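Local coordinates for protein benzoate transport porin BenP (Acinetobacter baumannii AB307-0294, PDB 5DL8) that probably acts as an outer-membrane porin of the OprD family, a calcium-binding beta-barrel thought to let small substrates such as benzoate across the outer membrane, at residues A[277-287]-A[317-328]. Sequence-based numbering, arbitrary orientation.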
loop_
_atom_site.group_PDB
_atom_site.type_symbol
_atom_site.label_atom_id
_atom_site.label_comp_id
_atom_site.label_asym_id
_atom_site.label_seq_id
_atom_site.Cartn_x
_atom_site.Cartn_y
_atom_site.Cartn_z
ATOM N N ASN A 277 -20.976 15.765 -5.334
ATOM C CA ASN A 277 -20.633 14.345 -5.141
ATOM C C ASN A 277 -19.703 13.712 -6.155
ATOM O O ASN A 277 -19.415 12.541 -6.087
ATOM C CB ASN A 277 -21.917 13.537 -4.916
ATOM C CG ASN A 277 -22.451 13.711 -3.499
ATOM O OD1 ASN A 277 -21.675 13.716 -2.528
ATOM N ND2 ASN A 277 -23.780 13.820 -3.361
ATOM N N HIS A 278 -19.206 14.542 -7.035
ATOM C CA HIS A 278 -18.293 14.148 -8.109
ATOM C C HIS A 278 -16.884 14.429 -7.741
ATOM O O HIS A 278 -16.617 15.470 -7.077
ATOM C CB HIS A 278 -18.551 14.986 -9.349
ATOM C CG HIS A 278 -19.983 15.099 -9.723
ATOM N ND1 HIS A 278 -20.526 14.362 -10.741
ATOM C CD2 HIS A 278 -20.961 15.915 -9.278
ATOM C CE1 HIS A 278 -21.782 14.722 -10.921
ATOM N NE2 HIS A 278 -22.061 15.675 -10.053
ATOM N N THR A 279 -15.998 13.618 -8.310
ATOM C CA THR A 279 -14.499 13.742 -8.205
ATOM C C THR A 279 -13.904 13.574 -9.626
ATOM O O THR A 279 -14.310 12.666 -10.346
ATOM C CB THR A 279 -13.938 12.681 -7.243
ATOM O OG1 THR A 279 -14.404 12.933 -5.926
ATOM C CG2 THR A 279 -12.371 12.746 -7.167
ATOM N N PHE A 280 -13.015 14.471 -10.083
ATOM C CA PHE A 280 -12.348 14.341 -11.400
ATOM C C PHE A 280 -10.869 14.591 -11.170
ATOM O O PHE A 280 -10.454 15.606 -10.598
ATOM C CB PHE A 280 -12.914 15.297 -12.493
ATOM C CG PHE A 280 -12.402 15.021 -13.962
ATOM C CD1 PHE A 280 -12.984 14.038 -14.787
ATOM C CD2 PHE A 280 -11.411 15.825 -14.566
ATOM C CE1 PHE A 280 -12.557 13.838 -16.107
ATOM C CE2 PHE A 280 -10.991 15.592 -15.878
ATOM C CZ PHE A 280 -11.557 14.612 -16.642
ATOM N N GLY A 281 -10.056 13.683 -11.658
ATOM C CA GLY A 281 -8.570 13.825 -11.502
ATOM C C GLY A 281 -7.861 13.665 -12.837
ATOM O O GLY A 281 -8.344 12.925 -13.774
ATOM N N LEU A 282 -6.758 14.417 -12.973
ATOM C CA LEU A 282 -5.808 14.233 -14.068
ATOM C C LEU A 282 -4.442 14.146 -13.462
ATOM O O LEU A 282 -4.076 14.994 -12.628
ATOM C CB LEU A 282 -5.754 15.453 -15.024
ATOM C CG LEU A 282 -6.990 15.890 -15.741
ATOM C CD1 LEU A 282 -6.935 17.361 -16.263
ATOM C CD2 LEU A 282 -7.158 14.868 -16.843
ATOM N N GLY A 283 -3.627 13.196 -13.958
ATOM C CA GLY A 283 -2.251 13.141 -13.544
ATOM C C GLY A 283 -1.292 12.801 -14.693
ATOM O O GLY A 283 -1.697 12.237 -15.753
ATOM N N TYR A 284 -0.016 13.068 -14.399
ATOM C CA TYR A 284 1.122 12.850 -15.289
ATOM C C TYR A 284 2.278 12.279 -14.447
ATOM O O TYR A 284 2.504 12.696 -13.328
ATOM C CB TYR A 284 1.575 14.121 -16.004
ATOM C CG TYR A 284 2.796 13.836 -16.924
ATOM C CD1 TYR A 284 2.642 13.088 -18.125
ATOM C CD2 TYR A 284 4.157 14.232 -16.537
ATOM C CE1 TYR A 284 3.748 12.835 -18.950
ATOM C CE2 TYR A 284 5.288 13.934 -17.357
ATOM C CZ TYR A 284 5.069 13.284 -18.588
ATOM O OH TYR A 284 6.112 12.961 -19.434
ATOM N N GLN A 285 2.947 11.301 -14.983
ATOM C CA GLN A 285 4.093 10.700 -14.372
ATOM C C GLN A 285 5.157 10.296 -15.412
ATOM O O GLN A 285 4.900 9.782 -16.524
ATOM C CB GLN A 285 3.697 9.445 -13.544
ATOM C CG GLN A 285 4.799 8.447 -13.184
ATOM C CD GLN A 285 4.238 7.307 -12.274
ATOM O OE1 GLN A 285 3.853 7.541 -11.149
ATOM N NE2 GLN A 285 4.152 6.085 -12.816
ATOM N N GLN A 286 6.384 10.460 -14.991
ATOM C CA GLN A 286 7.503 10.156 -15.839
ATOM C C GLN A 286 8.626 9.459 -15.099
ATOM O O GLN A 286 9.030 9.964 -14.063
ATOM C CB GLN A 286 8.063 11.462 -16.448
ATOM C CG GLN A 286 8.811 11.174 -17.688
ATOM C CD GLN A 286 9.308 12.387 -18.481
ATOM O OE1 GLN A 286 8.559 13.289 -18.785
ATOM N NE2 GLN A 286 10.594 12.303 -18.943
ATOM N N ILE A 287 9.229 8.444 -15.710
ATOM C CA ILE A 287 10.310 7.755 -15.098
ATOM C C ILE A 287 11.546 8.147 -15.912
ATOM O O ILE A 287 11.562 8.091 -17.217
ATOM C CB ILE A 287 10.176 6.212 -15.188
ATOM C CG1 ILE A 287 8.775 5.792 -14.793
ATOM C CG2 ILE A 287 11.358 5.534 -14.446
ATOM C CD1 ILE A 287 8.483 6.104 -13.334
ATOM N N ASP A 317 12.015 4.933 -18.725
ATOM C CA ASP A 317 11.596 5.960 -19.654
ATOM C C ASP A 317 10.098 6.204 -19.807
ATOM O O ASP A 317 9.704 7.050 -20.618
ATOM C CB ASP A 317 12.224 5.752 -21.022
ATOM C CG ASP A 317 13.731 5.959 -21.029
ATOM O OD1 ASP A 317 14.321 6.664 -20.195
ATOM O OD2 ASP A 317 14.340 5.553 -21.981
ATOM N N GLU A 318 9.270 5.496 -19.035
ATOM C CA GLU A 318 7.853 5.465 -19.291
ATOM C C GLU A 318 7.212 6.802 -18.844
ATOM O O GLU A 318 7.380 7.259 -17.731
ATOM C CB GLU A 318 7.153 4.261 -18.620
ATOM C CG GLU A 318 5.611 4.264 -18.845
ATOM C CD GLU A 318 4.946 2.945 -18.503
ATOM O OE1 GLU A 318 5.510 2.124 -17.789
ATOM O OE2 GLU A 318 3.804 2.715 -19.045
ATOM N N LYS A 319 6.525 7.421 -19.783
ATOM C CA LYS A 319 5.592 8.528 -19.526
ATOM C C LYS A 319 4.131 7.957 -19.513
ATOM O O LYS A 319 3.660 7.207 -20.408
ATOM C CB LYS A 319 5.683 9.536 -20.640
ATOM C CG LYS A 319 7.087 10.059 -20.920
ATOM C CD LYS A 319 6.953 11.117 -22.066
ATOM C CE LYS A 319 8.161 12.038 -22.374
ATOM N NZ LYS A 319 9.179 11.109 -22.957
ATOM N N SER A 320 3.396 8.400 -18.514
ATOM C CA SER A 320 1.937 8.051 -18.361
ATOM C C SER A 320 0.953 9.233 -18.053
ATOM O O SER A 320 1.281 10.194 -17.293
ATOM C CB SER A 320 1.833 6.945 -17.347
ATOM O OG SER A 320 2.462 7.332 -16.134
ATOM N N TYR A 321 -0.264 9.106 -18.599
ATOM C CA TYR A 321 -1.347 10.094 -18.544
ATOM C C TYR A 321 -2.517 9.438 -17.877
ATOM O O TYR A 321 -2.947 8.339 -18.318
ATOM C CB TYR A 321 -1.738 10.617 -19.949
ATOM C CG TYR A 321 -0.536 11.110 -20.741
ATOM C CD1 TYR A 321 0.211 10.197 -21.399
ATOM C CD2 TYR A 321 -0.129 12.413 -20.781
ATOM C CE1 TYR A 321 1.344 10.504 -22.060
ATOM C CE2 TYR A 321 1.041 12.771 -21.513
ATOM C CZ TYR A 321 1.743 11.761 -22.166
ATOM O OH TYR A 321 2.924 11.817 -22.894
ATOM N N HIS A 322 -2.971 10.072 -16.771
ATOM C CA HIS A 322 -3.913 9.438 -15.799
ATOM C C HIS A 322 -5.190 10.274 -15.715
ATOM O O HIS A 322 -5.151 11.535 -15.674
ATOM C CB HIS A 322 -3.287 9.321 -14.357
ATOM C CG HIS A 322 -1.994 8.562 -14.303
ATOM N ND1 HIS A 322 -1.798 7.488 -13.471
ATOM C CD2 HIS A 322 -0.813 8.776 -14.913
ATOM C CE1 HIS A 322 -0.565 7.058 -13.594
ATOM N NE2 HIS A 322 0.030 7.796 -14.502
ATOM N N VAL A 323 -6.330 9.613 -15.741
ATOM C CA VAL A 323 -7.603 10.303 -15.658
ATOM C C VAL A 323 -8.490 9.535 -14.692
ATOM O O VAL A 323 -8.484 8.277 -14.725
ATOM C CB VAL A 323 -8.331 10.280 -16.999
ATOM C CG1 VAL A 323 -9.598 11.118 -16.937
ATOM C CG2 VAL A 323 -7.463 10.809 -18.092
ATOM N N MET A 324 -9.327 10.262 -13.952
ATOM C CA MET A 324 -10.125 9.698 -12.911
ATOM C C MET A 324 -11.515 10.417 -12.855
ATOM O O MET A 324 -11.544 11.671 -12.893
ATOM C CB MET A 324 -9.381 9.907 -11.612
ATOM C CG MET A 324 -8.128 9.052 -11.364
ATOM S SD MET A 324 -6.664 10.048 -11.092
ATOM C CE MET A 324 -5.351 8.860 -10.970
ATOM N N TYR A 325 -12.629 9.643 -12.806
ATOM C CA TYR A 325 -13.942 10.168 -12.504
ATOM C C TYR A 325 -14.625 9.333 -11.435
ATOM O O TYR A 325 -14.586 8.107 -11.515
ATOM C CB TYR A 325 -14.829 10.337 -13.716
ATOM C CG TYR A 325 -16.270 10.783 -13.291
ATOM C CD1 TYR A 325 -16.480 12.066 -12.792
ATOM C CD2 TYR A 325 -17.382 9.847 -13.265
ATOM C CE1 TYR A 325 -17.731 12.485 -12.368
ATOM C CE2 TYR A 325 -18.647 10.222 -12.829
ATOM C CZ TYR A 325 -18.845 11.563 -12.406
ATOM O OH TYR A 325 -20.107 12.016 -11.955
ATOM N N GLY A 326 -15.216 9.980 -10.425
ATOM C CA GLY A 326 -15.766 9.315 -9.199
ATOM C C GLY A 326 -17.175 9.901 -8.883
ATOM O O GLY A 326 -17.351 11.102 -8.967
ATOM N N TYR A 327 -18.161 9.068 -8.511
ATOM C CA TYR A 327 -19.414 9.594 -7.982
ATOM C C TYR A 327 -19.795 8.888 -6.710
ATOM O O TYR A 327 -19.841 7.606 -6.652
ATOM C CB TYR A 327 -20.556 9.565 -8.958
ATOM C CG TYR A 327 -21.735 10.431 -8.446
ATOM C CD1 TYR A 327 -21.680 11.817 -8.501
ATOM C CD2 TYR A 327 -22.969 9.843 -7.915
ATOM C CE1 TYR A 327 -22.729 12.635 -8.026
ATOM C CE2 TYR A 327 -23.997 10.676 -7.462
ATOM C CZ TYR A 327 -23.863 12.074 -7.528
ATOM O OH TYR A 327 -24.859 12.893 -7.019
ATOM N N ASP A 328 -20.088 9.724 -5.700
ATOM C CA ASP A 328 -20.565 9.254 -4.431
ATOM C C ASP A 328 -22.112 9.372 -4.471
ATOM O O ASP A 328 -22.648 10.506 -4.491
ATOM C CB ASP A 328 -19.993 10.007 -3.200
ATOM C CG ASP A 328 -20.550 9.394 -1.867
ATOM O OD1 ASP A 328 -21.636 8.765 -1.915
ATOM O OD2 ASP A 328 -19.916 9.492 -0.824
#
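Strands 278-287 and 319-328 are neighbouring antiparallel staves of the OprD-family porin barrel; their axes run 4.5 Å apart at 175°. Hydrogen-bonded pairs T279-G326, G281-M324, G283-H322 and Q285-S320 each carry two reciprocal N-H...O=C bonds, and the ladder is extended by D328 N to N277 O and I287 N to E318 O.

H278, F280, L282, V323 and Y325 lie on one surface of this wall, consistent with the lipid-facing exterior of a barrel, whereas H322, M324 and Q285 on the other are buried. At one end an aromatic cluster forms: Y325 OH and H278 ND1 share a hydrogen bond of 2.7 Å, and ND1 lies in the plane of the tyrosine ring. Y327 packs T-shaped against the same imidazole, edge to face, with planes at 62° and its CE1 over the imidazole centre. The histidine is thus held by its edge and over one face. N277 CB also presses on Y327 CE1 at 3.3 Å.

Near the other end, Y284 swings CG anti to its own nitrogen (chi1 179°), which lays the phenol alongside Y321 and K319. CE1 of Y284 approaches CE2 of Y321 at 3.7 Å, obliquely, and the hydroxyl of Y284 donates to Q286 OE1. K319 forms a salt bridge with D347 and Y321 OH bonds H346 NE2, so both residues reach strand 336-349. On the buried surface, H322 ND1 bonds N307 ND2, while S320 OG and H322 NE2 share a 3.0 Å hydrogen bond beside CB of Q285, which sits 4.1 Å from H322 NE2.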